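Local coordinates for protein 1-carboxybiuret hydrolase subunit AtzE (Pseudomonas sp., PDB 6C62) that hydrolyses 1-carboxybiuret to urea-1,3-dicarboxylate and ammonia in the bacterial breakdown of atrazine, as a member of the amidase family, at residues P178-G183 with M424-Q429; G183-K188 with P410-P415; F191-R196 with W435-C440; D214-L219 with A443-Q448; A274-A279 with I366-A371. All coordinates share one frame; numbering follows the deposited sequence. Where two conformers were deposited one is given.

Contact 1 (P178-G183 with M424-Q429); sequences PASLCG and MPIGVQ
S180, in the last turn of helix 176-182, and G427, early in strand 426-432, share the one direct hydrogen bond of this contact. The amide N of G427 donates to OG of S180 over 2.8 Å, with an N-H...O angle of 160°. The hydroxyl stands on the far side of CB from the backbone N of S180 (chi1 -175°), which directs it at the strand, and it has a second polar partner in OG1 of T372. G427 has no side chain at this close approach, S180 CA and G427 CA being 3.9 Å apart.

A water adds an indirect polar link: it donates to O of L181 at 2.9 Å and to O of P425 at 2.7 Å, bridging two carbonyls that could not bond to each other. N139 also reaches O of L181, and S375 reaches O of P425.

Van der Waals contact comes mainly from the pyrrolidine ring of P425. Its CG lies 3.4 Å from N of G183, the residue with positive phi that ends the helix. CG1 of I426 brushes OG of S180 at 3.7 Å.

Helix 176-182 is thus held against strand 426-432 of the central sheet, with the side chain of L181 about 11 Å from that of S174, the probable acyl-ester nucleophile. In this buried setting one hydroxyl and one water serve the main-chain donors and acceptors, while the ring of P425 packs against G183 at the helix end.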
# COMPACT_ATOMS: atom_id res chain seq x y z
N PRO A 178 13.21 -18.97 16.60
CA PRO A 178 13.76 -19.21 17.93
C PRO A 178 12.91 -20.09 18.84
O PRO A 178 13.46 -20.81 19.64
CB PRO A 178 13.95 -17.80 18.54
CG PRO A 178 13.25 -16.89 17.63
CD PRO A 178 13.00 -17.55 16.30
N ALA A 179 11.60 -20.04 18.72
CA ALA A 179 10.77 -20.96 19.44
C ALA A 179 11.13 -22.39 19.05
O ALA A 179 11.32 -23.27 19.93
CB ALA A 179 9.28 -20.72 19.18
N SER A 180 11.26 -22.63 17.75
CA SER A 180 11.65 -23.96 17.25
C SER A 180 13.01 -24.42 17.79
O SER A 180 13.14 -25.54 18.34
CB SER A 180 11.68 -23.98 15.75
OG SER A 180 11.93 -25.25 15.20
N LEU A 181 14.01 -23.59 17.57
CA LEU A 181 15.36 -23.91 17.89
C LEU A 181 15.69 -23.97 19.39
O LEU A 181 16.53 -24.80 19.77
CB LEU A 181 16.32 -23.04 17.14
CG LEU A 181 16.19 -23.05 15.63
CD1 LEU A 181 17.42 -22.40 15.02
CD2 LEU A 181 16.04 -24.46 15.09
N CYS A 182 15.01 -23.16 20.21
CA CYS A 182 15.19 -23.16 21.67
C CYS A 182 14.24 -24.11 22.42
O CYS A 182 14.38 -24.31 23.64
CB CYS A 182 15.07 -21.76 22.23
SG CYS A 182 16.48 -20.72 21.82
N GLY A 183 13.26 -24.69 21.73
CA GLY A 183 12.33 -25.52 22.39
C GLY A 183 11.40 -24.79 23.35
O GLY A 183 11.15 -25.27 24.46
N MET A 424 18.07 -32.38 20.45
CA MET A 424 17.70 -30.97 20.18
C MET A 424 16.23 -30.85 19.80
O MET A 424 15.65 -31.76 19.17
CB MET A 424 18.61 -30.35 19.12
CG MET A 424 20.07 -30.20 19.51
SD MET A 424 20.32 -29.12 20.93
CE MET A 424 20.08 -27.49 20.23
N PRO A 425 15.60 -29.73 20.18
CA PRO A 425 14.18 -29.61 19.82
C PRO A 425 13.94 -29.13 18.36
O PRO A 425 14.85 -28.67 17.67
CB PRO A 425 13.66 -28.58 20.82
CG PRO A 425 14.81 -27.68 21.01
CD PRO A 425 16.07 -28.56 20.93
N ILE A 426 12.69 -29.24 17.94
CA ILE A 426 12.22 -28.66 16.70
C ILE A 426 10.75 -28.34 16.85
O ILE A 426 10.02 -29.05 17.51
CB ILE A 426 12.57 -29.54 15.49
CG1 ILE A 426 12.62 -28.73 14.22
CG2 ILE A 426 11.61 -30.69 15.39
CD1 ILE A 426 13.27 -29.46 13.07
N GLY A 427 10.32 -27.20 16.32
CA GLY A 427 8.98 -26.74 16.53
C GLY A 427 8.03 -27.14 15.42
O GLY A 427 8.46 -27.42 14.27
N VAL A 428 6.73 -27.14 15.77
CA VAL A 428 5.68 -27.31 14.79
C VAL A 428 4.83 -26.05 14.72
O VAL A 428 4.40 -25.53 15.76
CB VAL A 428 4.83 -28.56 15.15
CG1 VAL A 428 4.01 -28.35 16.39
CG2 VAL A 428 3.87 -28.89 14.04
N GLN A 429 4.53 -25.60 13.50
CA GLN A 429 3.59 -24.49 13.27
C GLN A 429 2.15 -25.03 13.24
O GLN A 429 1.84 -25.95 12.46
CB GLN A 429 3.86 -23.80 11.93
CG GLN A 429 5.23 -23.17 11.77
CD GLN A 429 5.35 -22.36 10.49
OE1 GLN A 429 4.97 -21.18 10.47
NE2 GLN A 429 5.92 -22.96 9.42
O HOH W 1 17.02 -27.03 18.05

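Contact 2 (G183-K188 with P410-P415); sequences GVWGLK and PVVAAP
With CG turned opposite its carbonyl carbon (chi1 -69°) and the ring plane swung across that bond (chi2 85°), the indole of W185 is laid against P415 and A414. CD of P415 sits over the centre of the five-membered ring, 3.6 Å from its centroid and 13° off the normal, a CH-pi contact. CA of A414 makes a second, off-centre one with the six-membered ring, and CB of A414 lies 3.6 Å from CZ3 of W185. At the rim of the indole, near its plane, CG1 of V412 meets CE3 of W185 at 3.9 Å. CG2 of V412 turns instead to CD1 of L187.

Four backbone bonds join the strands. N of A413 reaches O of G186 in 2.7 Å, and N of G186 returns to O of A413 in 3.1 Å. K188 and V411 form the other reciprocal pair, N of K188 to O of V411 and N of V411 to O of K188, each 2.9 Å; between these two hydrogen-bonded pairs L187 and V412 make the non-hydrogen-bonded one. CE of K188 passes by CG2 of V411, and its ammonium bonds to O of C409.

W185, L187 and V412 face helices 216-226 and 437-449, which cover that side of the sheet. Strands 185-188 and 411-415 run antiparallel, their axes 4.6 Å apart at closest approach, as neighbouring central strands of the large mixed sheet that forms the core of the amidase fold.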
# COMPACT_ATOMS: atom_id res chain seq x y z
N GLY A 183 13.26 -24.69 21.73
CA GLY A 183 12.33 -25.52 22.39
C GLY A 183 11.40 -24.79 23.35
O GLY A 183 11.15 -25.27 24.46
N VAL A 184 10.82 -23.68 22.89
CA VAL A 184 9.86 -22.98 23.71
C VAL A 184 8.64 -22.62 22.84
O VAL A 184 8.62 -22.91 21.64
CB VAL A 184 10.46 -21.70 24.33
CG1 VAL A 184 11.69 -22.02 25.19
CG2 VAL A 184 10.84 -20.67 23.25
N TRP A 185 7.63 -22.06 23.48
CA TRP A 185 6.37 -21.75 22.83
C TRP A 185 6.46 -20.35 22.19
O TRP A 185 7.06 -19.46 22.75
CB TRP A 185 5.18 -21.77 23.80
CG TRP A 185 4.84 -23.11 24.30
CD1 TRP A 185 5.41 -23.79 25.37
CD2 TRP A 185 3.87 -23.99 23.75
NE1 TRP A 185 4.82 -25.03 25.51
CE2 TRP A 185 3.87 -25.18 24.53
CE3 TRP A 185 3.03 -23.92 22.65
CZ2 TRP A 185 3.06 -26.26 24.24
CZ3 TRP A 185 2.22 -25.00 22.37
CH2 TRP A 185 2.23 -26.14 23.17
N GLY A 186 5.86 -20.18 21.02
CA GLY A 186 5.75 -18.87 20.40
C GLY A 186 4.40 -18.69 19.73
O GLY A 186 3.76 -19.68 19.28
N LEU A 187 3.96 -17.42 19.68
CA LEU A 187 2.76 -17.05 19.02
C LEU A 187 3.05 -15.85 18.14
O LEU A 187 3.47 -14.78 18.63
CB LEU A 187 1.68 -16.67 20.06
CG LEU A 187 0.40 -15.98 19.51
CD1 LEU A 187 -0.38 -16.90 18.61
CD2 LEU A 187 -0.47 -15.47 20.66
N LYS A 188 2.81 -16.01 16.85
CA LYS A 188 2.81 -14.89 15.89
C LYS A 188 1.36 -14.65 15.61
O LYS A 188 0.75 -15.44 14.92
CB LYS A 188 3.54 -15.26 14.63
CG LYS A 188 3.59 -14.09 13.66
CD LYS A 188 3.81 -14.46 12.19
CE LYS A 188 2.70 -15.25 11.57
NZ LYS A 188 1.48 -14.43 11.46
N PRO A 410 -2.34 -16.30 11.72
CA PRO A 410 -1.76 -16.55 13.02
C PRO A 410 -1.16 -17.96 13.15
O PRO A 410 -1.63 -18.90 12.50
CB PRO A 410 -2.94 -16.35 13.99
CG PRO A 410 -4.13 -16.75 13.19
CD PRO A 410 -3.80 -16.27 11.77
N VAL A 411 -0.12 -18.10 14.00
CA VAL A 411 0.63 -19.35 14.15
C VAL A 411 1.06 -19.52 15.57
O VAL A 411 1.57 -18.57 16.13
CB VAL A 411 1.94 -19.38 13.30
CG1 VAL A 411 2.74 -20.67 13.53
CG2 VAL A 411 1.65 -19.18 11.84
N VAL A 412 0.82 -20.70 16.15
CA VAL A 412 1.48 -21.11 17.42
C VAL A 412 2.59 -22.06 17.01
O VAL A 412 2.38 -23.02 16.23
CB VAL A 412 0.54 -21.79 18.37
CG1 VAL A 412 1.25 -22.52 19.51
CG2 VAL A 412 -0.39 -20.79 18.98
N ALA A 413 3.76 -21.78 17.54
CA ALA A 413 4.93 -22.64 17.40
C ALA A 413 5.07 -23.49 18.68
O ALA A 413 5.29 -22.98 19.77
CB ALA A 413 6.18 -21.86 17.14
N ALA A 414 4.79 -24.77 18.53
CA ALA A 414 4.76 -25.72 19.64
C ALA A 414 6.09 -26.52 19.68
O ALA A 414 6.48 -27.10 18.66
CB ALA A 414 3.60 -26.67 19.46
N PRO A 415 6.77 -26.56 20.83
CA PRO A 415 8.09 -27.19 20.93
C PRO A 415 7.97 -28.73 21.09
O PRO A 415 7.19 -29.18 21.93
CB PRO A 415 8.69 -26.55 22.17
CG PRO A 415 7.50 -26.25 23.03
CD PRO A 415 6.37 -25.89 22.07

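Contact 3 (F191-R196 with W435-C440); sequences FGRLSR and WNESLC
R193 grips E437 side-on, and this salt bridge lies in the tight part of the contact. NH1 of R193 donates to OE1 of E437 over 2.8 Å and NE of R193 to OE2 of E437 over 3.0 Å, one nitrogen to each oxygen. Both acceptors lie near the guanidinium plane, yet the nitrogens stand well above the carboxylate plane, the two planes being 63° apart. Bends at chi2 (71°) and chi3 fold the arginine chain back so that NE and NH1 both face the acid. OE2 of E437 also accepts from N of T190, while NH2 of R193 bonds to Q242; the ion pair is therefore fixed at both ends. The indole of W435 packs as closely, almost upright on the guanidinium (planes 88° apart): CE3 of W435 lies 3.6 Å from CZ of R193, over one face but toward its rim.

The contact ties the loop between strands 185-188 and 208-213 to the beginning of helix 437-449, which follows the sheet strand 426-432. E437 stands in the first turn of that helix, where the helix dipole would probably favour its negative charge.

The margin at partly exposed G192 is thinner. Here CH2 of W435 comes no closer than 3.7 Å to O of F191, a buried carbonyl with no polar partner. The chain of another protein in the assembly accepts from NE1 of W435 through its backbone and sets an aromatic side chain edge-to-face against the indole.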
# COMPACT_ATOMS: atom_id res chain seq x y z
N PHE A 191 -1.50 -10.68 11.36
CA PHE A 191 -1.01 -9.36 10.99
C PHE A 191 -2.08 -8.31 11.33
O PHE A 191 -3.25 -8.42 10.92
CB PHE A 191 -0.67 -9.30 9.51
CG PHE A 191 0.03 -8.03 9.10
CD1 PHE A 191 1.40 -7.87 9.31
CD2 PHE A 191 -0.71 -6.97 8.69
CE1 PHE A 191 2.03 -6.67 9.04
CE2 PHE A 191 -0.11 -5.73 8.43
CZ PHE A 191 1.29 -5.58 8.62
N GLY A 192 -1.71 -7.29 12.07
CA GLY A 192 -2.60 -6.21 12.48
C GLY A 192 -3.36 -6.44 13.76
O GLY A 192 -4.18 -5.60 14.12
N ARG A 193 -3.09 -7.53 14.47
CA ARG A 193 -3.72 -7.78 15.74
C ARG A 193 -3.16 -6.92 16.90
O ARG A 193 -3.90 -6.35 17.68
CB ARG A 193 -3.58 -9.28 16.08
CG ARG A 193 -4.07 -9.69 17.44
CD ARG A 193 -5.58 -9.65 17.60
NE ARG A 193 -6.19 -10.84 17.00
CZ ARG A 193 -7.50 -11.13 17.06
NH1 ARG A 193 -7.95 -12.24 16.51
NH2 ARG A 193 -8.34 -10.29 17.60
N LEU A 194 -1.83 -6.98 17.06
CA LEU A 194 -1.15 -6.35 18.17
C LEU A 194 -0.40 -5.08 17.71
O LEU A 194 0.31 -5.06 16.68
CB LEU A 194 -0.20 -7.32 18.83
CG LEU A 194 -0.72 -8.54 19.52
CD1 LEU A 194 0.39 -9.22 20.31
CD2 LEU A 194 -1.87 -8.22 20.49
N SER A 195 -0.59 -4.02 18.50
CA SER A 195 -0.07 -2.68 18.15
C SER A 195 1.44 -2.68 18.04
O SER A 195 2.15 -3.25 18.92
CB SER A 195 -0.45 -1.67 19.21
OG SER A 195 0.18 -0.42 18.90
N ARG A 196 1.93 -2.06 17.01
CA ARG A 196 3.37 -1.99 16.77
C ARG A 196 3.96 -0.66 17.28
O ARG A 196 5.14 -0.42 17.13
CB ARG A 196 3.65 -2.13 15.26
CG ARG A 196 3.24 -3.48 14.77
CD ARG A 196 3.58 -3.76 13.31
NE ARG A 196 3.26 -2.69 12.36
CZ ARG A 196 3.41 -2.80 11.05
NH1 ARG A 196 3.85 -3.94 10.49
NH2 ARG A 196 3.12 -1.79 10.28
N TRP A 435 -7.33 -14.01 12.16
CA TRP A 435 -8.20 -13.73 13.33
C TRP A 435 -8.56 -14.94 14.19
O TRP A 435 -9.27 -14.78 15.19
CB TRP A 435 -9.43 -12.85 12.98
CG TRP A 435 -9.04 -11.70 12.10
CD1 TRP A 435 -9.47 -11.48 10.84
CD2 TRP A 435 -8.17 -10.61 12.43
NE1 TRP A 435 -8.96 -10.32 10.36
CE2 TRP A 435 -8.11 -9.78 11.30
CE3 TRP A 435 -7.43 -10.28 13.57
CZ2 TRP A 435 -7.33 -8.64 11.26
CZ3 TRP A 435 -6.64 -9.13 13.52
CH2 TRP A 435 -6.62 -8.31 12.38
N ASN A 436 -8.01 -16.09 13.87
CA ASN A 436 -8.37 -17.32 14.58
C ASN A 436 -7.24 -17.82 15.47
O ASN A 436 -7.07 -19.04 15.66
CB ASN A 436 -8.75 -18.43 13.55
CG ASN A 436 -10.15 -18.26 13.00
OD1 ASN A 436 -10.88 -17.41 13.43
ND2 ASN A 436 -10.52 -19.09 12.05
N GLU A 437 -6.52 -16.90 16.11
CA GLU A 437 -5.49 -17.23 17.11
C GLU A 437 -6.00 -18.26 18.14
O GLU A 437 -5.23 -19.14 18.52
CB GLU A 437 -5.08 -16.02 17.94
CG GLU A 437 -4.18 -14.99 17.25
CD GLU A 437 -4.90 -13.96 16.36
OE1 GLU A 437 -6.05 -14.18 15.87
OE2 GLU A 437 -4.27 -12.92 16.10
N SER A 438 -7.24 -18.14 18.61
CA SER A 438 -7.70 -19.08 19.65
C SER A 438 -7.79 -20.52 19.16
O SER A 438 -7.60 -21.42 19.98
CB SER A 438 -8.98 -18.59 20.35
OG SER A 438 -10.01 -18.72 19.45
N LEU A 439 -7.96 -20.78 17.86
CA LEU A 439 -7.82 -22.16 17.32
C LEU A 439 -6.40 -22.68 17.42
O LEU A 439 -6.18 -23.82 17.78
CB LEU A 439 -8.30 -22.28 15.86
CG LEU A 439 -9.79 -21.95 15.63
CD1 LEU A 439 -10.19 -22.21 14.18
CD2 LEU A 439 -10.62 -22.85 16.52
N CYS A 440 -5.43 -21.86 17.03
CA CYS A 440 -4.01 -22.24 17.15
C CYS A 440 -3.71 -22.60 18.61
O CYS A 440 -3.01 -23.58 18.91
CB CYS A 440 -3.09 -21.08 16.81
SG CYS A 440 -3.31 -20.30 15.23

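Contact 4 (D214-L219 with A443-Q448); sequences DSVEGL and AGKVLQ
Q448 spends both ends of its amide on the start of helix 216-226. OE1 of Q448 accepts from the backbone N of V216 at 3.0 Å, with the N-H pointing almost straight at it (176°). NE2 of Q448 donates to OE1 of E217 at 2.9 Å and is equally straight. The acid oxygen lies in the amide plane and is approached on its syn side; the amide and carboxylate planes are 22° apart. Q448 can reach this far because CG is opposite its backbone N (chi1 -166°) and the chain runs on extended, while the bend of E217 at chi2 brings the carboxylate round to meet it.

The first turn of helix 216-226 has its own acceptor as well. OG of S215, at the N-cap, takes the N-H of G218 at 3.1 Å and gives its own proton to OD1 of D214, which also bonds to T3. The glutamine supplies the acceptor for N of V216 from another helix.

K445 lies beside E217 without forming a salt bridge: its CE is 3.3 Å from OE2 of E217, but NZ stays 4.2 Å from that oxygen and pairs with D449. Beneath the polar groups, CG1 of V216 packs on CA and CD of K445, and G444 offers bare backbone to CG2 of V216. The contact is a helix-to-helix junction in which a serine N-cap is supplemented by a glutamine, on the face of the central sheet where both helices rest on W185.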
# COMPACT_ATOMS: atom_id res chain seq x y z
N ASP A 214 6.96 -20.08 28.31
CA ASP A 214 7.29 -21.39 28.88
C ASP A 214 6.15 -22.40 28.83
O ASP A 214 6.32 -23.55 29.27
CB ASP A 214 7.77 -21.21 30.31
CG ASP A 214 6.66 -20.78 31.27
OD1 ASP A 214 5.47 -20.48 30.89
OD2 ASP A 214 6.99 -20.70 32.46
N SER A 215 5.00 -21.99 28.32
CA SER A 215 3.82 -22.83 28.29
C SER A 215 2.81 -22.19 27.37
O SER A 215 2.88 -20.98 27.10
CB SER A 215 3.19 -22.96 29.67
OG SER A 215 2.87 -21.66 30.15
N VAL A 216 1.86 -22.99 26.89
CA VAL A 216 0.82 -22.43 26.05
C VAL A 216 -0.13 -21.47 26.81
O VAL A 216 -0.63 -20.48 26.23
CB VAL A 216 0.10 -23.55 25.21
CG1 VAL A 216 -0.82 -24.35 26.08
CG2 VAL A 216 -0.65 -22.88 24.04
N GLU A 217 -0.34 -21.70 28.11
CA GLU A 217 -1.09 -20.78 28.96
C GLU A 217 -0.40 -19.44 29.02
O GLU A 217 -1.06 -18.42 28.98
CB GLU A 217 -1.24 -21.29 30.42
CG GLU A 217 -2.12 -22.50 30.59
CD GLU A 217 -1.40 -23.84 30.37
OE1 GLU A 217 -0.23 -23.91 29.89
OE2 GLU A 217 -2.03 -24.89 30.68
N GLY A 218 0.94 -19.46 29.12
CA GLY A 218 1.76 -18.23 29.07
C GLY A 218 1.49 -17.42 27.82
O GLY A 218 1.32 -16.21 27.90
N LEU A 219 1.45 -18.09 26.65
CA LEU A 219 1.10 -17.41 25.42
C LEU A 219 -0.26 -16.76 25.51
O LEU A 219 -0.41 -15.55 25.20
CB LEU A 219 1.14 -18.33 24.23
CG LEU A 219 2.42 -18.95 23.78
CD1 LEU A 219 2.11 -19.80 22.57
CD2 LEU A 219 3.54 -17.97 23.50
N ALA A 443 -5.31 -25.89 19.78
CA ALA A 443 -4.54 -27.01 19.27
C ALA A 443 -3.24 -27.19 20.07
O ALA A 443 -2.82 -28.32 20.38
CB ALA A 443 -4.23 -26.85 17.78
N GLY A 444 -2.60 -26.07 20.39
CA GLY A 444 -1.42 -26.14 21.23
C GLY A 444 -1.66 -26.80 22.58
O GLY A 444 -0.82 -27.59 23.05
N LYS A 445 -2.78 -26.46 23.19
CA LYS A 445 -3.14 -26.98 24.49
C LYS A 445 -3.33 -28.54 24.45
O LYS A 445 -2.88 -29.25 25.36
CB LYS A 445 -4.40 -26.31 24.99
CG LYS A 445 -4.86 -26.75 26.38
CD LYS A 445 -3.73 -26.59 27.39
CE LYS A 445 -4.28 -26.38 28.81
NZ LYS A 445 -4.91 -27.63 29.28
N VAL A 446 -3.94 -29.05 23.38
CA VAL A 446 -4.03 -30.49 23.19
C VAL A 446 -2.63 -31.12 23.06
O VAL A 446 -2.36 -32.15 23.71
CB VAL A 446 -4.88 -30.88 21.96
CG1 VAL A 446 -4.77 -32.41 21.64
CG2 VAL A 446 -6.32 -30.47 22.20
N LEU A 447 -1.72 -30.48 22.30
CA LEU A 447 -0.38 -31.03 22.24
C LEU A 447 0.30 -31.03 23.60
O LEU A 447 1.04 -31.97 23.93
CB LEU A 447 0.49 -30.36 21.18
CG LEU A 447 0.08 -30.52 19.71
CD1 LEU A 447 1.02 -29.74 18.80
CD2 LEU A 447 -0.00 -31.98 19.26
N GLN A 448 0.11 -29.96 24.37
CA GLN A 448 0.69 -29.85 25.68
C GLN A 448 0.15 -30.89 26.66
O GLN A 448 0.93 -31.51 27.39
CB GLN A 448 0.49 -28.44 26.28
CG GLN A 448 1.39 -28.19 27.50
CD GLN A 448 1.24 -26.78 28.01
OE1 GLN A 448 1.97 -25.88 27.65
NE2 GLN A 448 0.24 -26.60 28.84

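Contact 5 (A274-A279 with I366-A371); sequences AAVDVA and ILIAPA
V276 and I368 pack flank to flank, their side chains running in opposing directions, with CG1 of V276 lying 4.1 Å from CG2 of I368. The two methyls of V276 divide the work. CG1, opposite the backbone N (chi1 164°), takes the isoleucine, whereas CG2 is set against the chain at A369 and P370. There CG2 of V276 comes within 3.4 Å of N of P370 and 3.6 Å of C of A369. The proline ring lies alongside the same methyl, with both CG and CD of P370 3.6 Å from it.

I368 points its CB at the helix, and its CG1 branch, directed away from the carbonyl carbon, carries CD1 toward the next turn, where it lies 4.5 Å from C of A279. The small side chain of A279 also faces the strand and touches V428 of the neighbouring strand. V259 adds a further apolar neighbour to V276.

All the touching residues are buried, and the contact is purely apolar. Helix 274-279 runs roughly antiparallel to strand 366-370, at 153° between their directions and with their axes 7.7 Å apart at the closest. This is the layered alpha/beta packing of the amidase fold, with helix 270-283 laid over strands 257-260, 366-370 and 426-432.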
# COMPACT_ATOMS: atom_id res chain seq x y z
N ALA A 274 9.30 -35.85 11.23
CA ALA A 274 8.86 -36.69 12.36
C ALA A 274 8.08 -35.88 13.39
O ALA A 274 7.14 -36.36 13.98
CB ALA A 274 10.05 -37.36 13.03
N ALA A 275 8.51 -34.64 13.62
CA ALA A 275 7.77 -33.78 14.49
C ALA A 275 6.34 -33.53 13.93
O ALA A 275 5.36 -33.59 14.67
CB ALA A 275 8.52 -32.47 14.70
N VAL A 276 6.23 -33.25 12.63
CA VAL A 276 4.91 -32.99 12.06
C VAL A 276 4.04 -34.25 12.18
O VAL A 276 2.86 -34.18 12.58
CB VAL A 276 5.01 -32.51 10.60
CG1 VAL A 276 3.65 -32.62 9.85
CG2 VAL A 276 5.53 -31.09 10.56
N ASP A 277 4.63 -35.39 11.85
CA ASP A 277 3.91 -36.69 11.93
C ASP A 277 3.35 -36.97 13.29
O ASP A 277 2.18 -37.33 13.40
CB ASP A 277 4.86 -37.81 11.57
CG ASP A 277 5.12 -37.87 10.06
OD1 ASP A 277 4.37 -37.22 9.28
OD2 ASP A 277 6.08 -38.58 9.65
N VAL A 278 4.14 -36.76 14.34
CA VAL A 278 3.61 -37.02 15.69
C VAL A 278 2.59 -36.00 16.11
O VAL A 278 1.59 -36.37 16.75
CB VAL A 278 4.69 -37.14 16.80
CG1 VAL A 278 4.03 -37.33 18.16
CG2 VAL A 278 5.60 -38.32 16.48
N ALA A 279 2.79 -34.74 15.74
CA ALA A 279 1.77 -33.71 16.04
C ALA A 279 0.44 -34.01 15.30
O ALA A 279 -0.62 -33.92 15.88
CB ALA A 279 2.28 -32.31 15.69
N ILE A 366 -7.30 -25.73 10.97
CA ILE A 366 -5.87 -25.67 11.35
C ILE A 366 -5.05 -26.45 10.33
O ILE A 366 -5.49 -27.54 9.87
CB ILE A 366 -5.68 -26.24 12.76
CG1 ILE A 366 -6.32 -25.37 13.80
CG2 ILE A 366 -4.22 -26.32 13.15
CD1 ILE A 366 -6.89 -26.18 14.89
N LEU A 367 -3.89 -25.93 9.96
CA LEU A 367 -2.93 -26.62 9.10
C LEU A 367 -1.60 -26.72 9.82
O LEU A 367 -1.21 -25.77 10.50
CB LEU A 367 -2.79 -25.95 7.74
CG LEU A 367 -4.11 -25.92 6.93
CD1 LEU A 367 -4.03 -24.98 5.74
CD2 LEU A 367 -4.44 -27.31 6.41
N ILE A 368 -0.91 -27.86 9.65
CA ILE A 368 0.31 -28.15 10.37
C ILE A 368 1.52 -28.19 9.44
O ILE A 368 1.52 -28.85 8.39
CB ILE A 368 0.22 -29.53 11.03
CG1 ILE A 368 -1.01 -29.63 11.90
CG2 ILE A 368 1.47 -29.77 11.88
CD1 ILE A 368 -1.21 -31.07 12.35
N ALA A 369 2.58 -27.55 9.86
CA ALA A 369 3.86 -27.60 9.18
C ALA A 369 5.00 -27.56 10.16
O ALA A 369 4.81 -27.20 11.31
CB ALA A 369 3.95 -26.40 8.24
N PRO A 370 6.22 -27.89 9.72
CA PRO A 370 7.33 -27.70 10.62
C PRO A 370 7.69 -26.24 10.68
O PRO A 370 7.38 -25.48 9.76
CB PRO A 370 8.47 -28.53 10.00
CG PRO A 370 7.93 -29.13 8.71
CD PRO A 370 6.65 -28.40 8.40
N ALA A 371 8.28 -25.83 11.79
CA ALA A 371 8.75 -24.46 11.97
C ALA A 371 10.08 -24.15 11.31
O ALA A 371 10.32 -23.01 10.84
CB ALA A 371 8.81 -24.12 13.45

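How the contacts relate
Contacts 1, 2, 3 and 5 are buried, contact 4 only partly so. Contacts 1, 2 and 5 all involve the large mixed sheet, in which strands 185-188, 411-416, 426-432 and 366-370 lie side by side in that order. Contacts 1 and 2 share G183, and N of A414 probably bonds to O of V428 between them; N of Q429 likewise joins contact 1 to A369 of contact 5. Contacts 3 and 4 both use helix 437-449. Chemistry follows place: backbone ladder within the sheet, apolar packing at contact 5, a hydroxyl and a water at contact 1, and charged or amide side chains at contacts 3 and 4, which involve helix 437-449 beside the sheet.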